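Local coordinates for protein imine reductase (PDB 5FWN) that catalyses the reduction of imines to amines, using NADPH as the probable hydride donor, at residues G236-N241 with Y282-E287; A120-P125 with V134-G139; A74-L79 with N103-W108. All blocks are in the same frame, centred on the assembly; numbering follows the deposited sequence.

Interaction 1: G236-N241 with Y282-E287; sequences GSLEMN and YYSVIE
L238 lays its branched end against the chain at Y282 to V285: CD2 rests 3.9 Å from Y282 CA and 4.1 Å from V285 CG2, while CD1 comes to 4.2 Å from S284 OG. Its torsions explain the reach. With CG beside the backbone N (chi1 -69°) and the chain then extended, both methyls are carried across to the other segment although CB starts off at an angle to it. Next to this apolar contact, the N241 side chain comes near Y282, its CG 4.1 Å from Y282 CD2, and the amide and ring planes stand almost perpendicular.

No direct hydrogen bond crosses here. A water bridges instead, accepting from Y282 N at 2.9 Å and donating to G236 O over a distance that is short for such a bond. One shell further out, S237 is the N-cap of helix 238-254: its OG accepts from M240 N (3.3 Å, 166° at the hydrogen) and fixes the first turn that presents L238. S284 OG is taken up by S281 O, and A272 and V273 of helix 260-275 also pack on L238. The Y282 hydroxyl reaches N183 of the second subunit.

The contact thus joins the start of helix 238-254 to the 3-10 segment near the C terminus, within the reductive-aminase-like C-terminal domain at the subunit interface. Its direct part is mainly van der Waals, centred on L238 and supplemented by the water between G236 O and Y282 N.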
loop_
_atom_site.group_PDB
_atom_site.type_symbol
_atom_site.label_atom_id
_atom_site.label_comp_id
_atom_site.label_asym_id
_atom_site.label_seq_id
_atom_site.Cartn_x
_atom_site.Cartn_y
_atom_site.Cartn_z
ATOM N N GLY A 236 -14.202 8.669 4.673
ATOM C CA GLY A 236 -14.829 9.581 5.647
ATOM C C GLY A 236 -14.136 10.936 5.642
ATOM O O GLY A 236 -13.156 11.158 4.896
ATOM N N SER A 237 -14.645 11.857 6.445
ATOM C CA SER A 237 -14.174 13.248 6.404
ATOM C C SER A 237 -12.776 13.362 6.967
ATOM O O SER A 237 -12.327 12.491 7.728
ATOM C CB SER A 237 -15.084 14.115 7.239
ATOM O OG SER A 237 -15.040 13.690 8.596
ATOM N N LEU A 238 -12.106 14.452 6.643
ATOM C CA LEU A 238 -10.792 14.714 7.218
ATOM C C LEU A 238 -10.795 14.645 8.756
ATOM O O LEU A 238 -9.920 14.018 9.369
ATOM C CB LEU A 238 -10.247 16.060 6.737
ATOM C CG LEU A 238 -9.848 16.166 5.266
ATOM C CD1 LEU A 238 -9.346 17.576 4.968
ATOM C CD2 LEU A 238 -8.757 15.184 4.925
ATOM N N GLU A 239 -11.822 15.241 9.350
ATOM C CA GLU A 239 -11.932 15.375 10.781
ATOM C C GLU A 239 -12.055 14.029 11.488
ATOM O O GLU A 239 -11.402 13.786 12.491
ATOM C CB GLU A 239 -13.183 16.240 11.109
ATOM C CG GLU A 239 -13.135 17.714 10.617
ATOM C CD GLU A 239 -13.401 17.987 9.116
ATOM O OE1 GLU A 239 -13.832 17.110 8.311
ATOM O OE2 GLU A 239 -13.140 19.138 8.720
ATOM N N MET A 240 -12.856 13.130 10.943
ATOM C CA MET A 240 -12.962 11.794 11.505
ATOM C C MET A 240 -11.608 11.057 11.387
ATOM O O MET A 240 -11.228 10.270 12.270
ATOM C CB MET A 240 -14.107 11.024 10.833
ATOM C CG MET A 240 -14.170 9.516 11.140
ATOM S SD MET A 240 -13.446 8.422 9.830
ATOM C CE MET A 240 -11.961 7.559 10.368
ATOM N N ASN A 241 -10.897 11.265 10.284
ATOM C CA ASN A 241 -9.612 10.617 10.121
ATOM C C ASN A 241 -8.567 11.239 11.068
ATOM O O ASN A 241 -7.724 10.518 11.578
ATOM C CB ASN A 241 -9.182 10.609 8.651
ATOM C CG ASN A 241 -10.041 9.662 7.817
ATOM O OD1 ASN A 241 -10.906 10.079 7.031
ATOM N ND2 ASN A 241 -9.858 8.411 8.027
ATOM N N TYR A 282 -10.980 13.020 1.930
ATOM C CA TYR A 282 -9.589 12.610 2.148
ATOM C C TYR A 282 -8.760 12.954 0.889
ATOM O O TYR A 282 -7.659 13.499 0.982
ATOM C CB TYR A 282 -9.478 11.109 2.514
ATOM C CG TYR A 282 -8.074 10.793 3.083
ATOM C CD1 TYR A 282 -6.954 10.723 2.266
ATOM C CD2 TYR A 282 -7.878 10.619 4.449
ATOM C CE1 TYR A 282 -5.687 10.489 2.795
ATOM C CE2 TYR A 282 -6.642 10.396 4.981
ATOM C CZ TYR A 282 -5.538 10.313 4.167
ATOM O OH TYR A 282 -4.290 10.090 4.761
ATOM N N TYR A 283 -9.326 12.705 -0.284
ATOM C CA TYR A 283 -8.605 12.834 -1.532
ATOM C C TYR A 283 -8.074 14.230 -1.701
ATOM O O TYR A 283 -6.984 14.399 -2.255
ATOM C CB TYR A 283 -9.494 12.441 -2.733
ATOM C CG TYR A 283 -8.701 12.116 -3.937
ATOM C CD1 TYR A 283 -8.211 10.831 -4.133
ATOM C CD2 TYR A 283 -8.390 13.111 -4.887
ATOM C CE1 TYR A 283 -7.438 10.533 -5.241
ATOM C CE2 TYR A 283 -7.631 12.813 -5.993
ATOM C CZ TYR A 283 -7.167 11.515 -6.155
ATOM O OH TYR A 283 -6.391 11.203 -7.217
ATOM N N SER A 284 -8.806 15.239 -1.184
ATOM C CA SER A 284 -8.384 16.659 -1.261
ATOM C C SER A 284 -7.003 16.965 -0.627
ATOM O O SER A 284 -6.375 17.947 -0.999
ATOM C CB SER A 284 -9.476 17.617 -0.654
ATOM O OG SER A 284 -9.481 17.513 0.786
ATOM N N VAL A 285 -6.485 16.111 0.256
ATOM C CA VAL A 285 -5.080 16.208 0.684
ATOM C C VAL A 285 -4.148 16.413 -0.532
ATOM O O VAL A 285 -3.136 17.115 -0.435
ATOM C CB VAL A 285 -4.643 14.930 1.439
ATOM C CG1 VAL A 285 -3.142 14.811 1.528
ATOM C CG2 VAL A 285 -5.240 14.901 2.830
ATOM N N ILE A 286 -4.478 15.813 -1.664
ATOM C CA ILE A 286 -3.625 15.903 -2.862
ATOM C C ILE A 286 -3.384 17.358 -3.302
ATOM O O ILE A 286 -2.315 17.701 -3.877
ATOM C CB ILE A 286 -4.214 15.080 -4.015
ATOM C CG1 ILE A 286 -3.126 14.779 -5.077
ATOM C CG2 ILE A 286 -5.445 15.798 -4.644
ATOM C CD1 ILE A 286 -3.624 13.917 -6.230
ATOM N N GLU A 287 -4.372 18.208 -2.994
ATOM C CA GLU A 287 -4.310 19.612 -3.350
ATOM C C GLU A 287 -3.232 20.330 -2.585
ATOM O O GLU A 287 -2.811 21.359 -3.018
ATOM C CB GLU A 287 -5.660 20.344 -3.201
ATOM C CG GLU A 287 -6.811 19.776 -4.042
ATOM C CD GLU A 287 -6.478 19.555 -5.528
ATOM O OE1 GLU A 287 -5.559 20.189 -6.071
ATOM O OE2 GLU A 287 -7.117 18.711 -6.169
HETATM O O HOH W 1 -13.268 11.282 2.384
#

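Interaction 2: A120-P125 with V134-G139; sequences AIMVPP and VFLYSG. With YLG ((1R)-1-methyl-1,2,3,4-tetrahydroisoquinoline), chain F.
M122 lies just past the end of its strand, yet its N still donates to V134 O (3.0 Å), almost straight along the carbonyl's own direction, while its O turns to the bound tetrahydroisoquinoline and approaches ligand C12 to 3.3 Å. The preceding carbonyl, I121 O, stands 3.5 Å from ligand C11, so one short run of backbone both closes the sheet pairing and borders the ligand.

Behind it, A120 and L136 form an antiparallel hydrogen-bonded pair, A120 N to L136 O at 2.8 Å and L136 N to A120 O at 2.9 Å. The neighbouring I121 and F135 are a non-hydrogen-bonded pair. Here I121 lies alongside the phenyl ring and sets CG1 over one face, toward the rim, a CH-pi contact 3.9 Å from the centroid; M16 and L20 of helix 15-26 pack on the same pair. On the other face of the sheet M122 keeps CG beside its backbone N (chi1 -54°), which brings it to 3.7 Å from L136 CG; the bend at chi2 then turns SD to 3.9 Å from L136 CD1. F210 of the second subunit packs on M122.

This is the one antiparallel junction built onto the otherwise parallel Rossmann sheet, where strand 115-121 runs out into the ligand pocket.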
loop_
_atom_site.group_PDB
_atom_site.type_symbol
_atom_site.label_atom_id
_atom_site.label_comp_id
_atom_site.label_asym_id
_atom_site.label_seq_id
_atom_site.Cartn_x
_atom_site.Cartn_y
_atom_site.Cartn_z
ATOM N N ALA A 120 10.995 1.108 -17.970
ATOM C CA ALA A 120 11.172 0.973 -16.544
ATOM C C ALA A 120 10.895 -0.446 -16.153
ATOM O O ALA A 120 9.826 -1.002 -16.458
ATOM C CB ALA A 120 10.236 1.915 -15.777
ATOM N N ILE A 121 11.889 -1.025 -15.480
ATOM C CA ILE A 121 11.826 -2.405 -15.035
ATOM C C ILE A 121 11.128 -2.430 -13.686
ATOM O O ILE A 121 11.648 -1.868 -12.737
ATOM C CB ILE A 121 13.229 -3.001 -14.903
ATOM C CG1 ILE A 121 13.929 -2.974 -16.250
ATOM C CG2 ILE A 121 13.148 -4.459 -14.458
ATOM C CD1 ILE A 121 15.421 -3.087 -16.179
ATOM N N MET A 122 9.987 -3.128 -13.591
ATOM C CA MET A 122 9.137 -3.103 -12.398
ATOM C C MET A 122 9.307 -4.263 -11.401
ATOM O O MET A 122 8.519 -4.452 -10.486
ATOM C CB MET A 122 7.672 -2.966 -12.852
ATOM C CG MET A 122 7.411 -1.778 -13.785
ATOM S SD MET A 122 8.103 -0.188 -13.203
ATOM C CE MET A 122 7.171 0.005 -11.671
ATOM N N VAL A 123 10.357 -5.033 -11.567
ATOM C CA VAL A 123 10.627 -6.161 -10.725
ATOM C C VAL A 123 12.118 -6.138 -10.466
ATOM O O VAL A 123 12.853 -5.483 -11.197
ATOM C CB VAL A 123 10.199 -7.502 -11.381
ATOM C CG1 VAL A 123 8.715 -7.519 -11.594
ATOM C CG2 VAL A 123 10.946 -7.760 -12.699
ATOM N N PRO A 124 12.571 -6.874 -9.442
ATOM C CA PRO A 124 14.001 -7.113 -9.202
ATOM C C PRO A 124 14.673 -7.972 -10.281
ATOM O O PRO A 124 13.985 -8.735 -11.024
ATOM C CB PRO A 124 14.026 -7.892 -7.856
ATOM C CG PRO A 124 12.695 -7.670 -7.232
ATOM C CD PRO A 124 11.729 -7.429 -8.374
ATOM N N PRO A 125 16.009 -7.887 -10.366
ATOM C CA PRO A 125 16.787 -8.648 -11.353
ATOM C C PRO A 125 16.426 -10.120 -11.430
ATOM O O PRO A 125 16.164 -10.634 -12.514
ATOM C CB PRO A 125 18.210 -8.487 -10.838
ATOM C CG PRO A 125 18.222 -7.083 -10.323
ATOM C CD PRO A 125 16.863 -6.886 -9.680
ATOM N N VAL A 134 7.245 -7.369 -15.422
ATOM C CA VAL A 134 6.534 -6.344 -16.101
ATOM C C VAL A 134 7.534 -5.184 -16.321
ATOM O O VAL A 134 8.224 -4.755 -15.419
ATOM C CB VAL A 134 5.282 -5.845 -15.321
ATOM C CG1 VAL A 134 4.619 -4.684 -16.054
ATOM C CG2 VAL A 134 4.224 -6.964 -15.105
ATOM N N PHE A 135 7.548 -4.688 -17.535
ATOM C CA PHE A 135 8.326 -3.537 -17.931
ATOM C C PHE A 135 7.337 -2.532 -18.537
ATOM O O PHE A 135 6.521 -2.887 -19.412
ATOM C CB PHE A 135 9.333 -3.903 -19.044
ATOM C CG PHE A 135 10.546 -4.691 -18.598
ATOM C CD1 PHE A 135 10.443 -5.756 -17.748
ATOM C CD2 PHE A 135 11.810 -4.397 -19.153
ATOM C CE1 PHE A 135 11.538 -6.505 -17.395
ATOM C CE2 PHE A 135 12.901 -5.147 -18.818
ATOM C CZ PHE A 135 12.760 -6.202 -17.929
ATOM N N LEU A 136 7.473 -1.280 -18.127
ATOM C CA LEU A 136 6.725 -0.170 -18.720
ATOM C C LEU A 136 7.563 0.533 -19.828
ATOM O O LEU A 136 8.732 0.782 -19.613
ATOM C CB LEU A 136 6.368 0.859 -17.619
ATOM C CG LEU A 136 5.679 0.297 -16.376
ATOM C CD1 LEU A 136 5.356 1.415 -15.414
ATOM C CD2 LEU A 136 4.402 -0.460 -16.736
ATOM N N TYR A 137 6.951 0.871 -20.972
ATOM C CA TYR A 137 7.661 1.486 -22.069
ATOM C C TYR A 137 6.976 2.749 -22.508
ATOM O O TYR A 137 5.747 2.836 -22.463
ATOM C CB TYR A 137 7.763 0.536 -23.273
ATOM C CG TYR A 137 8.655 -0.622 -23.016
ATOM C CD1 TYR A 137 10.022 -0.510 -23.181
ATOM C CD2 TYR A 137 8.122 -1.853 -22.562
ATOM C CE1 TYR A 137 10.836 -1.590 -22.943
ATOM C CE2 TYR A 137 8.937 -2.939 -22.338
ATOM C CZ TYR A 137 10.279 -2.812 -22.489
ATOM O OH TYR A 137 11.084 -3.896 -22.226
ATOM N N SER A 138 7.777 3.699 -22.973
ATOM C CA SER A 138 7.273 4.831 -23.688
ATOM C C SER A 138 8.194 5.196 -24.844
ATOM O O SER A 138 9.400 4.953 -24.794
ATOM C CB SER A 138 7.038 6.048 -22.752
ATOM O OG SER A 138 8.173 6.389 -22.047
ATOM N N GLY A 139 7.600 5.762 -25.888
ATOM C CA GLY A 139 8.320 6.023 -27.134
ATOM C C GLY A 139 7.510 5.621 -28.347
ATOM O O GLY A 139 6.423 5.055 -28.215
HETATM C C4 YLG F . 11.809 -2.684 -5.409
HETATM C C14 YLG F . 11.620 -2.303 -6.701
HETATM C C5 YLG F . 12.581 -1.571 -7.438
HETATM C C6 YLG F . 12.291 -1.224 -8.764
HETATM C C11 YLG F . 11.079 -1.609 -9.333
HETATM C C8 YLG F . 14.049 0.360 -7.064
HETATM C C10 YLG F . 13.819 -1.164 -6.870
HETATM C C12 YLG F . 10.135 -2.339 -8.610
HETATM C C13 YLG F . 10.415 -2.691 -7.297
HETATM N N2 YLG F . 13.895 -1.481 -5.425
HETATM C C3 YLG F . 12.644 -1.664 -4.675
#

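Interaction 3: A74-L79 with N103-W108; sequences ALYSAL and NEALRW. With NAP (NADP nicotinamide-adenine-dinucleotide phosphate), chain C; SO4 (sulfate ion), chain E.
Two helices of the Rossmann domain, 72-79 and 99-111, each the crossover between neighbouring parallel strands, lie side by side and meet through Y76, L75 and L79 on one and W108 on the other. Their short segments run nearly parallel, 21° apart, with axes no closer than 11.7 Å, a gap that needs large side chains to fill it.

The indole of W108 is the floor of the contact. It is swung across by a first torsion that sets CG opposite the backbone N (chi1 175°). The edge of Y76 comes down on its five-membered ring in a T-shaped stack, centroids 5.1 Å apart and planes at 67°. On the same indole face L75 CD2 sits over the six-membered ring, a CH-pi contact 4.3 Å from the centroid. L79 adds its CB, 3.6 Å from W108 CH2. The phenol end of Y76 runs on to the backbone of the second helix, with OH 3.1 Å from A105 N, though the angle there is too poor for a hydrogen bond.

The outer flank of helix 72-79 serves the cofactor: A74 CB lies 3.4 Å from C5A of the NADP adenine, and S77 OG is near N1A. At the indole edge, W108 NE1 makes a weak bond to sulfate O2 (3.3 Å), an ion probably from the crystallisation liquor that R111 also binds.

With no hydrogen bond between the segments, the helices are held mainly by aromatic and aliphatic surfaces; the indole gives its face to the neighbouring helix, and in this crystal its N-H edge weakly meets a sulfate.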
loop_
_atom_site.group_PDB
_atom_site.type_symbol
_atom_site.label_atom_id
_atom_site.label_comp_id
_atom_site.label_asym_id
_atom_site.label_seq_id
_atom_site.Cartn_x
_atom_site.Cartn_y
_atom_site.Cartn_z
ATOM N N ALA A 74 26.073 8.433 -17.654
ATOM C CA ALA A 74 26.768 7.160 -17.947
ATOM C C ALA A 74 26.437 6.736 -19.358
ATOM O O ALA A 74 27.294 6.250 -20.071
ATOM C CB ALA A 74 26.363 6.080 -16.954
ATOM N N LEU A 75 25.186 6.943 -19.779
ATOM C CA LEU A 75 24.781 6.617 -21.128
ATOM C C LEU A 75 25.567 7.448 -22.152
ATOM O O LEU A 75 25.994 6.907 -23.186
ATOM C CB LEU A 75 23.257 6.754 -21.332
ATOM C CG LEU A 75 22.745 6.545 -22.772
ATOM C CD1 LEU A 75 21.395 5.838 -22.847
ATOM C CD2 LEU A 75 22.613 7.841 -23.529
ATOM N N TYR A 76 25.712 8.751 -21.894
ATOM C CA TYR A 76 26.348 9.653 -22.887
ATOM C C TYR A 76 27.841 9.327 -22.989
ATOM O O TYR A 76 28.354 9.165 -24.078
ATOM C CB TYR A 76 26.050 11.156 -22.648
ATOM C CG TYR A 76 24.555 11.477 -22.664
ATOM C CD1 TYR A 76 23.758 11.167 -23.772
ATOM C CD2 TYR A 76 23.921 12.078 -21.548
ATOM C CE1 TYR A 76 22.397 11.431 -23.761
ATOM C CE2 TYR A 76 22.560 12.348 -21.538
ATOM C CZ TYR A 76 21.809 12.003 -22.645
ATOM O OH TYR A 76 20.475 12.260 -22.611
ATOM N N SER A 77 28.490 9.145 -21.848
ATOM C CA SER A 77 29.887 8.821 -21.827
ATOM C C SER A 77 30.188 7.447 -22.467
ATOM O O SER A 77 31.120 7.343 -23.263
ATOM C CB SER A 77 30.427 8.905 -20.406
ATOM O OG SER A 77 30.158 7.708 -19.758
ATOM N N ALA A 78 29.396 6.420 -22.126
ATOM C CA ALA A 78 29.493 5.108 -22.724
ATOM C C ALA A 78 29.265 5.133 -24.223
ATOM O O ALA A 78 30.050 4.544 -24.971
ATOM C CB ALA A 78 28.504 4.131 -22.100
ATOM N N LEU A 79 28.158 5.739 -24.653
ATOM C CA LEU A 79 27.685 5.551 -26.054
ATOM C C LEU A 79 28.179 6.640 -26.992
ATOM O O LEU A 79 28.164 6.440 -28.214
ATOM C CB LEU A 79 26.157 5.502 -26.161
ATOM C CG LEU A 79 25.316 4.425 -25.461
ATOM C CD1 LEU A 79 24.055 4.147 -26.271
ATOM C CD2 LEU A 79 26.044 3.133 -25.212
ATOM N N ASN A 103 13.735 12.659 -22.084
ATOM C CA ASN A 103 13.574 13.549 -23.247
ATOM C C ASN A 103 14.925 13.964 -23.822
ATOM O O ASN A 103 15.064 14.075 -25.010
ATOM C CB ASN A 103 12.804 14.846 -22.883
ATOM C CG ASN A 103 11.367 14.559 -22.440
ATOM O OD1 ASN A 103 10.867 13.505 -22.725
ATOM N ND2 ASN A 103 10.716 15.487 -21.765
ATOM N N GLU A 104 15.912 14.183 -22.967
ATOM C CA GLU A 104 17.279 14.477 -23.406
ATOM C C GLU A 104 17.809 13.317 -24.213
ATOM O O GLU A 104 18.465 13.550 -25.222
ATOM C CB GLU A 104 18.230 14.702 -22.238
ATOM C CG GLU A 104 18.334 16.164 -21.828
ATOM C CD GLU A 104 19.041 16.438 -20.498
ATOM O OE1 GLU A 104 19.738 15.578 -19.856
ATOM O OE2 GLU A 104 18.843 17.599 -20.108
ATOM N N ALA A 105 17.581 12.080 -23.761
ATOM C CA ALA A 105 18.127 10.917 -24.464
ATOM C C ALA A 105 17.407 10.730 -25.791
ATOM O O ALA A 105 18.060 10.392 -26.791
ATOM C CB ALA A 105 18.047 9.627 -23.650
ATOM N N LEU A 106 16.089 10.933 -25.823
ATOM C CA LEU A 106 15.383 10.931 -27.126
ATOM C C LEU A 106 16.042 11.858 -28.108
ATOM O O LEU A 106 16.248 11.502 -29.250
ATOM C CB LEU A 106 13.918 11.318 -26.951
ATOM C CG LEU A 106 13.131 11.541 -28.249
ATOM C CD1 LEU A 106 12.954 10.226 -28.980
ATOM C CD2 LEU A 106 11.813 12.250 -27.965
ATOM N N ARG A 107 16.374 13.063 -27.647
ATOM C CA ARG A 107 16.906 14.112 -28.507
ATOM C C ARG A 107 18.257 13.698 -29.053
ATOM O O ARG A 107 18.528 13.821 -30.274
ATOM C CB ARG A 107 17.053 15.447 -27.735
ATOM C CG ARG A 107 16.496 16.642 -28.453
ATOM C CD ARG A 107 15.339 17.211 -27.626
ATOM N NE ARG A 107 15.824 17.626 -26.295
ATOM C CZ ARG A 107 15.063 17.767 -25.202
ATOM N NH1 ARG A 107 13.729 17.592 -25.235
ATOM N NH2 ARG A 107 15.652 18.090 -24.046
ATOM N N TRP A 108 19.096 13.171 -28.155
ATOM C CA TRP A 108 20.378 12.617 -28.534
ATOM C C TRP A 108 20.300 11.461 -29.549
ATOM O O TRP A 108 20.918 11.533 -30.608
ATOM C CB TRP A 108 21.113 12.187 -27.286
ATOM C CG TRP A 108 22.379 11.508 -27.507
ATOM C CD1 TRP A 108 23.600 12.075 -27.612
ATOM C CD2 TRP A 108 22.570 10.097 -27.562
ATOM N NE1 TRP A 108 24.548 11.097 -27.778
ATOM C CE2 TRP A 108 23.933 9.870 -27.736
ATOM C CE3 TRP A 108 21.703 9.000 -27.508
ATOM C CZ2 TRP A 108 24.469 8.574 -27.862
ATOM C CZ3 TRP A 108 22.230 7.722 -27.610
ATOM C CH2 TRP A 108 23.607 7.521 -27.783
HETATM P PA NAP C . 23.644 0.154 -11.340
HETATM O O1A NAP C . 24.435 0.275 -10.064
HETATM O O2A NAP C . 22.423 1.048 -11.446
HETATM O O5B NAP C . 24.662 0.475 -12.580
HETATM C C5B NAP C . 25.013 -0.561 -13.498
HETATM C C4B NAP C . 25.955 -0.125 -14.624
HETATM O O4B NAP C . 26.145 1.305 -14.713
HETATM C C3B NAP C . 27.359 -0.754 -14.540
HETATM O O3B NAP C . 27.581 -1.592 -15.678
HETATM C C2B NAP C . 28.294 0.453 -14.513
HETATM O O2B NAP C . 29.605 0.287 -15.090
HETATM C C1B NAP C . 27.443 1.441 -15.294
HETATM N N9A NAP C . 28.046 2.788 -15.265
HETATM C C8A NAP C . 28.045 3.664 -14.230
HETATM N N7A NAP C . 28.730 4.790 -14.565
HETATM C C5A NAP C . 29.177 4.625 -15.832
HETATM C C6A NAP C . 29.946 5.437 -16.799
HETATM N N6A NAP C . 30.352 6.655 -16.393
HETATM N N1A NAP C . 30.175 4.918 -18.047
HETATM C C2A NAP C . 29.740 3.676 -18.398
HETATM N N3A NAP C . 29.044 2.868 -17.560
HETATM C C4A NAP C . 28.730 3.292 -16.298
HETATM O O3 NAP C . 23.290 -1.445 -11.462
HETATM P PN NAP C . 22.024 -2.245 -12.118
HETATM O O1N NAP C . 21.384 -3.017 -10.975
HETATM O O2N NAP C . 22.480 -3.059 -13.310
HETATM O O5D NAP C . 20.980 -1.100 -12.653
HETATM P P2B NAP C . 30.800 -0.526 -14.358
HETATM O O1X NAP C . 31.868 -0.470 -15.420
HETATM O O2X NAP C . 31.225 0.293 -13.151
HETATM O O3X NAP C . 30.184 -1.909 -14.042
HETATM S S SO4 E . 26.552 14.862 -29.514
HETATM O O1 SO4 E . 27.614 14.722 -30.543
HETATM O O2 SO4 E . 26.527 13.616 -28.714
HETATM O O3 SO4 E . 25.259 15.051 -30.232
HETATM O O4 SO4 E . 26.828 16.026 -28.612
#

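Interactions 2 and 3 belong to the same nucleotide-binding domain, their centres 19 Å apart and nearest atoms about 7 Å, and helix 99-111 leads directly into strand 115-121. Between them they border two ends of the cofactor and ligand site: interaction 3 lies behind the adenine of NADP, interaction 2 beside the tetrahydroisoquinoline. Interaction 1 sits in the C-terminal domain, with its centre 32 Å from that of interaction 2 and 42 Å from that of interaction 3, and touches neither. The dimer links the two regions differently: A235 O of the second subunit, the residue just before its 236-241, hydrogen-bonds the ligand. The principle is that a residue adjoining one contact can reach the pocket beside another through the partner subunit.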